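Local structure of cell divisionFtsK/SpoIIIE (Thermomonospora curvata, 4NH0) at residues A379-M384 with R639-R644; A731-R736 with L797-H802; N939-F944 with Q1066-G1071. The protein belongs to the ESX (type VII) secretion system that exports proteins such as EsxA and EsxB, has weak intrinsic ATPase activity and might be the translocase subunit. All blocks are in the same frame, centred on the assembly; numbering follows the deposited sequence.

Contact 1 (A379-M384 with R639-R644); sequences ALHGEM and RPFDQR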
ATOM      1  N   ALA A 379     -26.995   5.332  -3.970  1.00 77.77           N
ATOM      2  CA  ALA A 379     -27.594   4.018  -3.773  1.00 84.33           C
ATOM      3  C   ALA A 379     -29.025   3.995  -4.298  1.00 86.13           C
ATOM      4  O   ALA A 379     -29.482   2.989  -4.840  1.00 81.61           O
ATOM      5  CB  ALA A 379     -27.562   3.632  -2.304  1.00 85.84           C
ATOM      6  N   LEU A 380     -29.725   5.112  -4.135  1.00 88.31           N
ATOM      7  CA  LEU A 380     -31.096   5.236  -4.612  1.00 84.02           C
ATOM      8  C   LEU A 380     -31.122   5.673  -6.071  1.00 77.89           C
ATOM      9  O   LEU A 380     -31.942   5.196  -6.854  1.00 81.38           O
ATOM     10  CB  LEU A 380     -31.877   6.225  -3.749  1.00 66.47           C
ATOM     11  CG  LEU A 380     -32.091   5.801  -2.295  1.00 65.06           C
ATOM     12  CD1 LEU A 380     -32.815   6.884  -1.517  1.00 59.84           C
ATOM     13  CD2 LEU A 380     -32.856   4.490  -2.232  1.00 60.41           C
ATOM     14  N   HIS A 381     -30.221   6.584  -6.424  1.00 76.30           N
ATOM     15  CA  HIS A 381     -30.074   7.031  -7.805  1.00 76.32           C
ATOM     16  C   HIS A 381     -29.756   5.844  -8.704  1.00 79.53           C
ATOM     17  O   HIS A 381     -30.194   5.788  -9.852  1.00 83.68           O
ATOM     18  CB  HIS A 381     -28.978   8.094  -7.910  1.00 80.16           C
ATOM     19  CG  HIS A 381     -28.780   8.633  -9.293  1.00 83.36           C
ATOM     20  ND1 HIS A 381     -29.701   8.455 -10.303  1.00103.77           N
ATOM     21  CD2 HIS A 381     -27.764   9.346  -9.833  1.00 85.69           C
ATOM     22  CE1 HIS A 381     -29.261   9.036 -11.405  1.00 89.99           C
ATOM     23  NE2 HIS A 381     -28.088   9.584 -11.146  1.00 94.49           N
ATOM     24  N   GLY A 382     -28.995   4.895  -8.170  1.00 82.95           N
ATOM     25  CA  GLY A 382     -28.669   3.681  -8.892  1.00 85.66           C
ATOM     26  C   GLY A 382     -29.877   2.779  -9.046  1.00 78.18           C
ATOM     27  O   GLY A 382     -30.014   2.082 -10.050  1.00 87.25           O
ATOM     28  N   GLU A 383     -30.755   2.794  -8.049  1.00 71.94           N
ATOM     29  CA  GLU A 383     -31.967   1.984  -8.087  1.00 74.67           C
ATOM     30  C   GLU A 383     -32.927   2.496  -9.152  1.00 80.59           C
ATOM     31  O   GLU A 383     -33.594   1.713  -9.828  1.00 79.18           O
ATOM     32  CB  GLU A 383     -32.650   1.975  -6.718  1.00 75.32           C
ATOM     33  CG  GLU A 383     -33.953   1.191  -6.675  1.00 69.21           C
ATOM     34  CD  GLU A 383     -33.752  -0.298  -6.872  1.00 70.26           C
ATOM     35  OE1 GLU A 383     -34.742  -1.051  -6.764  1.00 76.91           O
ATOM     36  OE2 GLU A 383     -32.605  -0.720  -7.128  1.00 78.75           O
ATOM     37  N   MET A 384     -32.989   3.815  -9.295  1.00 82.74           N
ATOM     38  CA  MET A 384     -33.816   4.442 -10.317  1.00 86.33           C
ATOM     39  C   MET A 384     -33.382   3.988 -11.704  1.00 87.88           C
ATOM     40  O   MET A 384     -34.204   3.595 -12.529  1.00 90.57           O
ATOM     41  CB  MET A 384     -33.734   5.966 -10.211  1.00 94.79           C
ATOM     42  CG  MET A 384     -34.133   6.518  -8.854  1.00 95.38           C
ATOM     43  SD  MET A 384     -35.915   6.527  -8.602  1.00 87.58           S
ATOM     44  CE  MET A 384     -36.389   7.885  -9.665  1.00100.12           C
ATOM     45  N   ARG A 639     -18.836   0.396  -4.351  1.00 97.79           N
ATOM     46  CA  ARG A 639     -19.565   0.943  -5.489  1.00 94.80           C
ATOM     47  C   ARG A 639     -21.054   1.020  -5.176  1.00 86.56           C
ATOM     48  O   ARG A 639     -21.828   0.172  -5.618  1.00 95.49           O
ATOM     49  CB  ARG A 639     -19.334   0.097  -6.744  1.00 95.84           C
ATOM     50  CG  ARG A 639     -17.963   0.271  -7.372  1.00 94.14           C
ATOM     51  CD  ARG A 639     -18.083   0.717  -8.822  1.00100.03           C
ATOM     52  NE  ARG A 639     -17.502  -0.240  -9.759  1.00100.95           N
ATOM     53  CZ  ARG A 639     -17.286   0.015 -11.046  1.00115.31           C
ATOM     54  NH1 ARG A 639     -17.600   1.199 -11.552  1.00123.54           N
ATOM     55  NH2 ARG A 639     -16.754  -0.914 -11.829  1.00121.20           N
ATOM     56  N   PRO A 640     -21.461   2.047  -4.415  1.00 91.30           N
ATOM     57  CA  PRO A 640     -22.843   2.179  -3.943  1.00 90.39           C
ATOM     58  C   PRO A 640     -23.842   2.391  -5.075  1.00 87.08           C
ATOM     59  O   PRO A 640     -24.976   1.922  -4.982  1.00 87.05           O
ATOM     60  CB  PRO A 640     -22.785   3.408  -3.033  1.00 86.48           C
ATOM     61  CG  PRO A 640     -21.643   4.204  -3.555  1.00 87.54           C
ATOM     62  CD  PRO A 640     -20.631   3.198  -4.017  1.00102.38           C
ATOM     63  N   PHE A 641     -23.425   3.091  -6.125  1.00 79.84           N
ATOM     64  CA  PHE A 641     -24.289   3.338  -7.275  1.00 87.60           C
ATOM     65  C   PHE A 641     -24.670   2.029  -7.954  1.00 90.71           C
ATOM     66  O   PHE A 641     -25.815   1.839  -8.361  1.00 88.55           O
ATOM     67  CB  PHE A 641     -23.602   4.271  -8.274  1.00 98.99           C
ATOM     68  CG  PHE A 641     -24.437   4.585  -9.484  1.00112.88           C
ATOM     69  CD1 PHE A 641     -24.319   3.834 -10.642  1.00114.46           C
ATOM     70  CD2 PHE A 641     -25.339   5.634  -9.463  1.00110.63           C
ATOM     71  CE1 PHE A 641     -25.086   4.123 -11.754  1.00113.54           C
ATOM     72  CE2 PHE A 641     -26.109   5.928 -10.572  1.00102.72           C
ATOM     73  CZ  PHE A 641     -25.982   5.171 -11.719  1.00 95.46           C
ATOM     74  N   ASP A 642     -23.699   1.131  -8.072  1.00 91.69           N
ATOM     75  CA  ASP A 642     -23.924  -0.162  -8.702  1.00 83.38           C
ATOM     76  C   ASP A 642     -24.474  -1.165  -7.695  1.00 83.13           C
ATOM     77  O   ASP A 642     -24.662  -2.339  -8.013  1.00 88.56           O
ATOM     78  CB  ASP A 642     -22.629  -0.682  -9.325  1.00 98.48           C
ATOM     79  CG  ASP A 642     -21.995   0.319 -10.271  1.00 98.70           C
ATOM     80  OD1 ASP A 642     -22.302   0.276 -11.481  1.00 96.63           O
ATOM     81  OD2 ASP A 642     -21.190   1.151  -9.804  1.00 96.06           O
ATOM     82  N   GLN A 643     -24.722  -0.683  -6.479  1.00 83.51           N
ATOM     83  CA  GLN A 643     -25.314  -1.481  -5.407  1.00 93.69           C
ATOM     84  C   GLN A 643     -24.508  -2.738  -5.105  1.00 93.86           C
ATOM     85  O   GLN A 643     -25.074  -3.790  -4.805  1.00 88.42           O
ATOM     86  CB  GLN A 643     -26.756  -1.856  -5.757  1.00 97.99           C
ATOM     87  CG  GLN A 643     -27.677  -0.662  -5.932  1.00 87.58           C
ATOM     88  CD  GLN A 643     -29.094  -1.067  -6.274  1.00 89.45           C
ATOM     89  OE1 GLN A 643     -29.391  -2.249  -6.447  1.00 81.81           O
ATOM     90  NE2 GLN A 643     -29.982  -0.086  -6.370  1.00 91.77           N
ATOM     91  N   ARG A 644     -23.188  -2.623  -5.183  1.00 95.78           N
ATOM     92  CA  ARG A 644     -22.311  -3.742  -4.867  1.00 95.14           C
ATOM     93  C   ARG A 644     -20.985  -3.248  -4.309  1.00 90.46           C
ATOM     94  O   ARG A 644     -20.723  -2.047  -4.270  1.00 83.96           O
ATOM     95  CB  ARG A 644     -22.067  -4.608  -6.103  1.00 91.89           C
ATOM     96  CG  ARG A 644     -21.235  -3.934  -7.179  1.00 87.09           C
ATOM     97  CD  ARG A 644     -20.974  -4.873  -8.344  1.00 84.08           C
ATOM     98  NE  ARG A 644     -20.028  -4.303  -9.298  1.00 85.32           N
ATOM     99  CZ  ARG A 644     -20.379  -3.575 -10.352  1.00 87.27           C
ATOM    100  NH1 ARG A 644     -21.659  -3.328 -10.592  1.00 94.46           N
ATOM    101  NH2 ARG A 644     -19.450  -3.095 -11.167  1.00 85.55           N
TER
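Gln643 reaches from a hairpin turn to the flank of helix 371-394, and its course from CB outward carries the polar half of this interface. CB points at the helix, and CG stands anti to the carbonyl carbon (chi1 -62°), so that the extended chain delivers the amide to the helix surface. CD comes within 3.6 Å of Glu383 OE2, and at the tip NE2 makes a nearly straight hydrogen bond to the same OE2 (2.8 Å, 175°). OE2 lies in the amide plane, and NE2 meets it on the anti side from somewhat out of the carboxylate plane. NE2 also makes a weak bond to Ala379 O at 3.5 Å, while OE1 turns to His591 in another weak bond. Glu383 itself is fixed chiefly by salt bridges to Arg387 and Arg386, so its charge is probably shared with arginines of its own helix.

The other half is aromatic. The edge of Phe641 is directed at the face of His381 in a T-shaped pair, centroids 5.4 Å apart and planes at 83°. One face of the same phenyl ring takes a CH-pi contact from Gly382 CA, 4.0 Å from the ring centroid. Having no side chain, Gly382 lets the turn settle close, and its CA also meets Phe641 O at 3.4 Å in a CA-H...O contact.

Pro640 to Gln643 form a type I turn followed by a G1 bulge at Gln643, the classic tip of a beta hairpin; here the hairpin of strands 631-639 and 644-651 docks the second FtsK domain on a helix of the first.

Contact 2 (A731-R736 with L797-H802); sequences ALLEQR and LGYGIH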
ATOM      1  N   ALA A 731      22.400  -5.517  -9.929  1.00 57.62           N
ATOM      2  CA  ALA A 731      23.221  -6.494 -10.630  1.00 54.19           C
ATOM      3  C   ALA A 731      22.361  -7.464 -11.430  1.00 52.34           C
ATOM      4  O   ALA A 731      22.703  -7.827 -12.555  1.00 65.44           O
ATOM      5  CB  ALA A 731      24.098  -7.250  -9.648  1.00 60.73           C
ATOM      6  N   LEU A 732      21.246  -7.886 -10.841  1.00 56.86           N
ATOM      7  CA  LEU A 732      20.326  -8.796 -11.511  1.00 49.68           C
ATOM      8  C   LEU A 732      19.729  -8.148 -12.751  1.00 52.46           C
ATOM      9  O   LEU A 732      19.535  -8.803 -13.774  1.00 54.97           O
ATOM     10  CB  LEU A 732      19.212  -9.232 -10.561  1.00 36.45           C
ATOM     11  CG  LEU A 732      18.109 -10.079 -11.197  1.00 33.36           C
ATOM     12  CD1 LEU A 732      18.672 -11.395 -11.698  1.00 41.86           C
ATOM     13  CD2 LEU A 732      16.984 -10.319 -10.216  1.00 43.87           C
ATOM     14  N   LEU A 733      19.437  -6.856 -12.650  1.00 49.25           N
ATOM     15  CA  LEU A 733      18.885  -6.109 -13.770  1.00 46.66           C
ATOM     16  C   LEU A 733      19.869  -6.075 -14.931  1.00 52.78           C
ATOM     17  O   LEU A 733      19.501  -6.337 -16.073  1.00 60.21           O
ATOM     18  CB  LEU A 733      18.523  -4.688 -13.342  1.00 40.72           C
ATOM     19  CG  LEU A 733      17.872  -3.811 -14.409  1.00 42.71           C
ATOM     20  CD1 LEU A 733      16.652  -4.499 -14.988  1.00 40.89           C
ATOM     21  CD2 LEU A 733      17.503  -2.455 -13.837  1.00 56.85           C
ATOM     22  N   GLU A 734      21.124  -5.760 -14.628  1.00 52.70           N
ATOM     23  CA  GLU A 734      22.169  -5.711 -15.642  1.00 51.43           C
ATOM     24  C   GLU A 734      22.407  -7.088 -16.252  1.00 54.87           C
ATOM     25  O   GLU A 734      22.697  -7.208 -17.442  1.00 60.07           O
ATOM     26  CB  GLU A 734      23.469  -5.170 -15.047  1.00 58.17           C
ATOM     27  CG  GLU A 734      23.359  -3.756 -14.505  1.00 81.01           C
ATOM     28  CD  GLU A 734      24.599  -3.323 -13.751  1.00 90.60           C
ATOM     29  OE1 GLU A 734      25.659  -3.959 -13.932  1.00 80.58           O
ATOM     30  OE2 GLU A 734      24.513  -2.350 -12.973  1.00 71.18           O
ATOM     31  N   GLN A 735      22.282  -8.123 -15.429  1.00 49.59           N
ATOM     32  CA  GLN A 735      22.448  -9.495 -15.891  1.00 44.61           C
ATOM     33  C   GLN A 735      21.334  -9.876 -16.856  1.00 42.16           C
ATOM     34  O   GLN A 735      21.589 -10.431 -17.920  1.00 44.18           O
ATOM     35  CB  GLN A 735      22.475 -10.463 -14.709  1.00 47.74           C
ATOM     36  CG  GLN A 735      22.505 -11.927 -15.110  1.00 52.12           C
ATOM     37  CD  GLN A 735      22.540 -12.859 -13.917  1.00 63.22           C
ATOM     38  OE1 GLN A 735      22.858 -12.449 -12.801  1.00 69.99           O
ATOM     39  NE2 GLN A 735      22.210 -14.123 -14.146  1.00 59.29           N
ATOM     40  N   ARG A 736      20.099  -9.566 -16.481  1.00 50.13           N
ATOM     41  CA  ARG A 736      18.951  -9.862 -17.325  1.00 46.25           C
ATOM     42  C   ARG A 736      18.916  -8.977 -18.564  1.00 49.57           C
ATOM     43  O   ARG A 736      18.338  -9.349 -19.581  1.00 52.59           O
ATOM     44  CB  ARG A 736      17.651  -9.705 -16.538  1.00 53.21           C
ATOM     45  CG  ARG A 736      17.423 -10.794 -15.513  1.00 54.20           C
ATOM     46  CD  ARG A 736      16.060 -10.666 -14.860  1.00 50.94           C
ATOM     47  NE  ARG A 736      15.727 -11.845 -14.068  1.00 63.96           N
ATOM     48  CZ  ARG A 736      14.590 -11.999 -13.401  1.00 55.88           C
ATOM     49  NH1 ARG A 736      13.671 -11.044 -13.424  1.00 54.84           N
ATOM     50  NH2 ARG A 736      14.368 -13.105 -12.709  1.00 55.32           N
ATOM     51  N   LEU A 797      10.690  -3.181 -15.268  1.00 60.84           N
ATOM     52  CA  LEU A 797       9.452  -3.903 -15.546  1.00 51.83           C
ATOM     53  C   LEU A 797       9.577  -4.845 -16.735  1.00 46.64           C
ATOM     54  O   LEU A 797       8.968  -5.914 -16.756  1.00 57.29           O
ATOM     55  CB  LEU A 797       8.306  -2.922 -15.786  1.00 50.49           C
ATOM     56  CG  LEU A 797       7.735  -2.278 -14.526  1.00 58.46           C
ATOM     57  CD1 LEU A 797       6.538  -1.403 -14.856  1.00 97.85           C
ATOM     58  CD2 LEU A 797       7.363  -3.349 -13.521  1.00 58.71           C
ATOM     59  N   GLY A 798      10.372  -4.449 -17.722  1.00 39.12           N
ATOM     60  CA  GLY A 798      10.583  -5.270 -18.897  1.00 49.64           C
ATOM     61  C   GLY A 798      11.437  -6.484 -18.593  1.00 47.52           C
ATOM     62  O   GLY A 798      11.501  -7.421 -19.386  1.00 55.74           O
ATOM     63  N   TYR A 799      12.093  -6.466 -17.438  1.00 52.10           N
ATOM     64  CA  TYR A 799      12.972  -7.556 -17.042  1.00 52.98           C
ATOM     65  C   TYR A 799      12.553  -8.171 -15.713  1.00 48.72           C
ATOM     66  O   TYR A 799      13.331  -8.875 -15.074  1.00 58.24           O
ATOM     67  CB  TYR A 799      14.419  -7.066 -16.968  1.00 44.61           C
ATOM     68  CG  TYR A 799      14.970  -6.636 -18.307  1.00 43.64           C
ATOM     69  CD1 TYR A 799      15.258  -7.572 -19.290  1.00 57.30           C
ATOM     70  CD2 TYR A 799      15.199  -5.300 -18.593  1.00 38.08           C
ATOM     71  CE1 TYR A 799      15.758  -7.189 -20.517  1.00 55.97           C
ATOM     72  CE2 TYR A 799      15.700  -4.908 -19.819  1.00 51.80           C
ATOM     73  CZ  TYR A 799      15.977  -5.857 -20.776  1.00 48.23           C
ATOM     74  OH  TYR A 799      16.477  -5.476 -21.999  1.00 58.91           O
ATOM     75  N   GLY A 800      11.320  -7.903 -15.299  1.00 51.35           N
ATOM     76  CA  GLY A 800      10.760  -8.530 -14.116  1.00 52.04           C
ATOM     77  C   GLY A 800      11.227  -7.961 -12.792  1.00 56.71           C
ATOM     78  O   GLY A 800      11.159  -8.636 -11.765  1.00 57.56           O
ATOM     79  N   ILE A 801      11.703  -6.723 -12.806  1.00 55.24           N
ATOM     80  CA  ILE A 801      12.073  -6.046 -11.570  1.00 39.28           C
ATOM     81  C   ILE A 801      11.036  -4.981 -11.241  1.00 49.83           C
ATOM     82  O   ILE A 801      10.843  -4.033 -11.999  1.00 50.87           O
ATOM     83  CB  ILE A 801      13.470  -5.400 -11.654  1.00 31.67           C
ATOM     84  CG1 ILE A 801      14.565  -6.461 -11.535  1.00 36.61           C
ATOM     85  CG2 ILE A 801      13.652  -4.385 -10.543  1.00 42.61           C
ATOM     86  CD1 ILE A 801      14.884  -7.178 -12.822  1.00 49.73           C
ATOM     87  N   HIS A 802      10.359  -5.152 -10.110  1.00 48.41           N
ATOM     88  CA  HIS A 802       9.327  -4.216  -9.690  1.00 46.73           C
ATOM     89  C   HIS A 802       9.780  -3.423  -8.474  1.00 47.81           C
ATOM     90  O   HIS A 802      10.504  -3.938  -7.624  1.00 51.02           O
ATOM     91  CB  HIS A 802       8.026  -4.949  -9.360  1.00 50.08           C
ATOM     92  CG  HIS A 802       7.587  -5.921 -10.410  1.00 46.77           C
ATOM     93  ND1 HIS A 802       6.508  -5.687 -11.235  1.00 57.34           N
ATOM     94  CD2 HIS A 802       8.070  -7.136 -10.759  1.00 47.00           C
ATOM     95  CE1 HIS A 802       6.351  -6.712 -12.052  1.00 61.42           C
ATOM     96  NE2 HIS A 802       7.286  -7.604 -11.785  1.00 50.52           N
TER
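In the second FtsK domain, a P-loop NTPase fold, helix 719-742 packs on the start of strand 801-807 of the central sheet, with Leu733 and Arg736 meeting Tyr799 and Ile801. Arg736 sets the polar part. A chi1 of -72° sets its CG beside the backbone N and turns the chain toward the bend that precedes the strand; extended from CG to NE, the chain carries the guanidinium along Tyr799 to its carbonyl. There NH1 donates to Tyr799 O at 2.7 Å, with an angle at the hydrogen of 153°. NH1 points its N-H almost within the guanidinium plane at the oxygen, and Leu732 CD2 rests over the centre of one guanidinium face. The charge is probably balanced mainly by Asp763, in a salt bridge with NE, while NH2 bonds to Gly766 O, so the group is gripped from several sides and its rotation is probably fixed. Gly800, with its positive phi of 78°, places no side chain where NH1 sits.

The apolar part centres on Leu733 CD1, which touches both Ile801 CD1 and Tyr799 CB, each at 3.9 Å. The tyrosine ring continues past the helix backbone, its CE1 lying 3.5 Å from Arg736 O, and meets Phe740 farther along the same helix. A leucine in place of Arg736 would probably leave Asp763 without its positive mate and Tyr799 O without this donor, loosening the bend from the helix.

Gly800 and His802 bond through their backbones to strand 767-772, so the contact shows the layered alpha/beta construction of P-loop NTPases, a helix lying against parallel strands.

Contact 3 (N939-F944 with Q1066-G1071); sequences NTDPHF and QARDIG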
ATOM      1  N   ASN A 939      52.052  -0.963 -12.762  1.00 60.89           N
ATOM      2  CA  ASN A 939      52.579  -0.562 -14.058  1.00 67.00           C
ATOM      3  C   ASN A 939      51.917   0.727 -14.525  1.00 71.28           C
ATOM      4  O   ASN A 939      52.396   1.387 -15.446  1.00 88.76           O
ATOM      5  CB  ASN A 939      52.376  -1.668 -15.096  1.00 78.86           C
ATOM      6  CG  ASN A 939      53.272  -2.866 -14.852  1.00 83.65           C
ATOM      7  OD1 ASN A 939      54.353  -2.740 -14.279  1.00 94.65           O
ATOM      8  ND2 ASN A 939      52.826  -4.036 -15.294  1.00 87.92           N
ATOM      9  N   THR A 940      50.812   1.074 -13.875  1.00 55.78           N
ATOM     10  CA  THR A 940      50.079   2.292 -14.196  1.00 63.98           C
ATOM     11  C   THR A 940      50.340   3.371 -13.150  1.00 75.91           C
ATOM     12  O   THR A 940      50.755   4.481 -13.480  1.00 78.78           O
ATOM     13  CB  THR A 940      48.569   2.025 -14.292  1.00 68.80           C
ATOM     14  OG1 THR A 940      48.116   1.401 -13.086  1.00 73.74           O
ATOM     15  CG2 THR A 940      48.269   1.110 -15.466  1.00 56.40           C
ATOM     16  N   ASP A 941      50.093   3.036 -11.889  1.00 71.35           N
ATOM     17  CA  ASP A 941      50.373   3.943 -10.783  1.00 67.27           C
ATOM     18  C   ASP A 941      51.357   3.294  -9.815  1.00 69.43           C
ATOM     19  O   ASP A 941      51.065   2.253  -9.230  1.00 64.03           O
ATOM     20  CB  ASP A 941      49.083   4.332 -10.064  1.00 78.93           C
ATOM     21  CG  ASP A 941      48.150   5.145 -10.939  1.00 81.60           C
ATOM     22  OD1 ASP A 941      48.644   5.833 -11.857  1.00 79.69           O
ATOM     23  OD2 ASP A 941      46.924   5.099 -10.711  1.00 91.34           O
ATOM     24  N   PRO A 942      52.531   3.918  -9.641  1.00 67.42           N
ATOM     25  CA  PRO A 942      53.671   3.336  -8.925  1.00 65.32           C
ATOM     26  C   PRO A 942      53.513   3.222  -7.408  1.00 60.53           C
ATOM     27  O   PRO A 942      54.165   2.367  -6.810  1.00 56.09           O
ATOM     28  CB  PRO A 942      54.812   4.300  -9.261  1.00 60.73           C
ATOM     29  CG  PRO A 942      54.141   5.593  -9.522  1.00 55.53           C
ATOM     30  CD  PRO A 942      52.842   5.251 -10.182  1.00 68.09           C
ATOM     31  N   HIS A 943      52.676   4.050  -6.794  1.00 61.39           N
ATOM     32  CA  HIS A 943      52.616   4.100  -5.335  1.00 58.92           C
ATOM     33  C   HIS A 943      51.273   3.660  -4.760  1.00 56.47           C
ATOM     34  O   HIS A 943      50.280   3.554  -5.477  1.00 59.82           O
ATOM     35  CB  HIS A 943      52.938   5.513  -4.848  1.00 61.12           C
ATOM     36  CG  HIS A 943      54.194   6.081  -5.431  1.00 66.75           C
ATOM     37  ND1 HIS A 943      55.449   5.666  -5.042  1.00 56.94           N
ATOM     38  CD2 HIS A 943      54.388   7.032  -6.374  1.00 71.25           C
ATOM     39  CE1 HIS A 943      56.363   6.336  -5.721  1.00 71.18           C
ATOM     40  NE2 HIS A 943      55.745   7.171  -6.537  1.00 69.65           N
ATOM     41  N   PHE A 944      51.259   3.405  -3.454  1.00 44.41           N
ATOM     42  CA  PHE A 944      50.036   3.063  -2.737  1.00 52.95           C
ATOM     43  C   PHE A 944      50.134   3.496  -1.276  1.00 56.36           C
ATOM     44  O   PHE A 944      51.198   3.410  -0.668  1.00 54.06           O
ATOM     45  CB  PHE A 944      49.752   1.564  -2.826  1.00 52.16           C
ATOM     46  CG  PHE A 944      48.534   1.132  -2.059  1.00 53.75           C
ATOM     47  CD1 PHE A 944      47.266   1.364  -2.561  1.00 58.94           C
ATOM     48  CD2 PHE A 944      48.657   0.496  -0.837  1.00 37.60           C
ATOM     49  CE1 PHE A 944      46.146   0.972  -1.859  1.00 52.89           C
ATOM     50  CE2 PHE A 944      47.541   0.102  -0.131  1.00 45.61           C
ATOM     51  CZ  PHE A 944      46.284   0.340  -0.643  1.00 56.09           C
ATOM     52  N   GLN A1066      59.496  11.359 -10.091  1.00 83.50           N
ATOM     53  CA  GLN A1066      60.228  10.707 -11.170  1.00 83.61           C
ATOM     54  C   GLN A1066      60.243   9.192 -11.000  1.00 67.10           C
ATOM     55  O   GLN A1066      60.992   8.494 -11.681  1.00 78.13           O
ATOM     56  CB  GLN A1066      61.663  11.236 -11.236  1.00 93.83           C
ATOM     57  CG  GLN A1066      61.771  12.741 -11.416  1.00 83.64           C
ATOM     58  CD  GLN A1066      61.414  13.191 -12.819  1.00100.15           C
ATOM     59  OE1 GLN A1066      61.447  12.403 -13.764  1.00 93.15           O
ATOM     60  NE2 GLN A1066      61.071  14.465 -12.962  1.00106.33           N
ATOM     61  N   ALA A1067      59.406   8.688 -10.099  1.00 75.60           N
ATOM     62  CA  ALA A1067      59.387   7.267  -9.770  1.00 69.03           C
ATOM     63  C   ALA A1067      58.894   6.402 -10.927  1.00 67.98           C
ATOM     64  O   ALA A1067      59.073   5.186 -10.918  1.00 68.62           O
ATOM     65  CB  ALA A1067      58.528   7.025  -8.540  1.00 70.13           C
ATOM     66  N   ARG A1068      58.274   7.030 -11.918  1.00 78.04           N
ATOM     67  CA  ARG A1068      57.746   6.300 -13.063  1.00 76.32           C
ATOM     68  C   ARG A1068      58.834   6.047 -14.102  1.00 79.73           C
ATOM     69  O   ARG A1068      58.890   4.977 -14.706  1.00 85.62           O
ATOM     70  CB  ARG A1068      56.578   7.063 -13.687  1.00 77.49           C
ATOM     71  CG  ARG A1068      55.760   6.252 -14.675  1.00 88.81           C
ATOM     72  CD  ARG A1068      54.399   6.886 -14.897  1.00 98.71           C
ATOM     73  NE  ARG A1068      53.708   7.128 -13.634  1.00 94.04           N
ATOM     74  CZ  ARG A1068      52.472   7.606 -13.536  1.00 96.32           C
ATOM     75  NH1 ARG A1068      51.780   7.895 -14.629  1.00103.05           N
ATOM     76  NH2 ARG A1068      51.925   7.793 -12.342  1.00 82.99           N
ATOM     77  N   ASP A1069      59.700   7.035 -14.301  1.00 90.18           N
ATOM     78  CA  ASP A1069      60.807   6.907 -15.242  1.00 82.22           C
ATOM     79  C   ASP A1069      61.884   5.980 -14.691  1.00 75.54           C
ATOM     80  O   ASP A1069      62.734   5.491 -15.432  1.00 76.65           O
ATOM     81  CB  ASP A1069      61.402   8.277 -15.566  1.00 73.06           C
ATOM     82  CG  ASP A1069      60.474   9.129 -16.409  1.00 85.93           C
ATOM     83  OD1 ASP A1069      59.722   8.559 -17.228  1.00 79.17           O
ATOM     84  OD2 ASP A1069      60.497  10.368 -16.256  1.00 77.47           O
ATOM     85  N   ILE A1070      61.846   5.750 -13.385  1.00 64.86           N
ATOM     86  CA  ILE A1070      62.743   4.796 -12.749  1.00 69.17           C
ATOM     87  C   ILE A1070      61.922   3.632 -12.201  1.00 80.55           C
ATOM     88  O   ILE A1070      60.735   3.517 -12.496  1.00 93.22           O
ATOM     89  CB  ILE A1070      63.570   5.453 -11.629  1.00 75.73           C
ATOM     90  CG1 ILE A1070      62.655   6.011 -10.542  1.00 73.66           C
ATOM     91  CG2 ILE A1070      64.438   6.562 -12.197  1.00 71.70           C
ATOM     92  CD1 ILE A1070      63.375   6.850  -9.508  1.00 56.80           C
ATOM     93  N   GLY A1071      62.548   2.767 -11.410  1.00 50.74           N
ATOM     94  CA  GLY A1071      61.864   1.592 -10.900  1.00 63.86           C
ATOM     95  C   GLY A1071      61.519   1.676  -9.426  1.00 74.16           C
ATOM     96  O   GLY A1071      61.721   0.720  -8.679  1.00 68.21           O
TER
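Arg1068 and Ala1067 of one loop meet the run from Thr940 to His943 of another, and the two segments touch without any hydrogen bond between them. The electrostatic contacts are loose. Thr940 O sits over the centre of the guanidinium face of Arg1068, 3.6 Å from CZ, where it can probably feel the positive charge but receives no N-H. Asp941 OD1 forms a long salt bridge with Arg1068 NH2 at 3.9 Å; OD1 is displaced from the plane of the guanidinium, with no N-H aimed at it, and the carboxylate is turned 40° from that plane, so the attraction is probably one of charge alone. This arginine is exposed and also touches a crystal neighbour, which may have helped to settle its pose.

Van der Waals packing supplies the rest. Arg1068 leaves its backbone with CG anti to N (chi1 -167°) and then bends at chi3 (-53°), which brings NH2 to 3.5 Å from Pro942 CD. Deeper in, Ala1067 CB approaches the imidazole of His943 obliquely, 3.4 Å from NE2 and 3.6 Å from CE1. Pro942 CB covers part of one face of that imidazole. Both its nitrogens make weak hydrogen bonds, ND1 with Leu1074 N and NE2 with Leu1064 O, which probably help to orient the ring that the methyl group meets.

Both segments are the approaches to neighbouring parallel strands of the third FtsK domain: 939-944 leads into strand 944-947, and the loop 1066-1071 into strand 1072-1078, which lies between 944-947 and 1039-1045. Pro942 O bonds to His1073 at the start of that middle strand, and Arg1032, just beyond helix 1026-1031, holds Arg1068 O.

Read from the N terminus, the three contacts follow one another in series, none nesting in or crossing another. Contact 1 closes the longest loop, 254 residues, running from a helix of the first FtsK domain to the edge hairpin of the second sheet, and so ties two domains together. Contact 2 then closes a short loop of 60 residues within the second domain, joining a flanking helix to its sheet. Contact 3 closes 121 residues within the third, drawing together two strand approaches. Their centres are spaced along the elongated chain, about 44 Å from contact 1 to contact 2 and about 42 Å from contact 2 to contact 3: one link between domains, two within them.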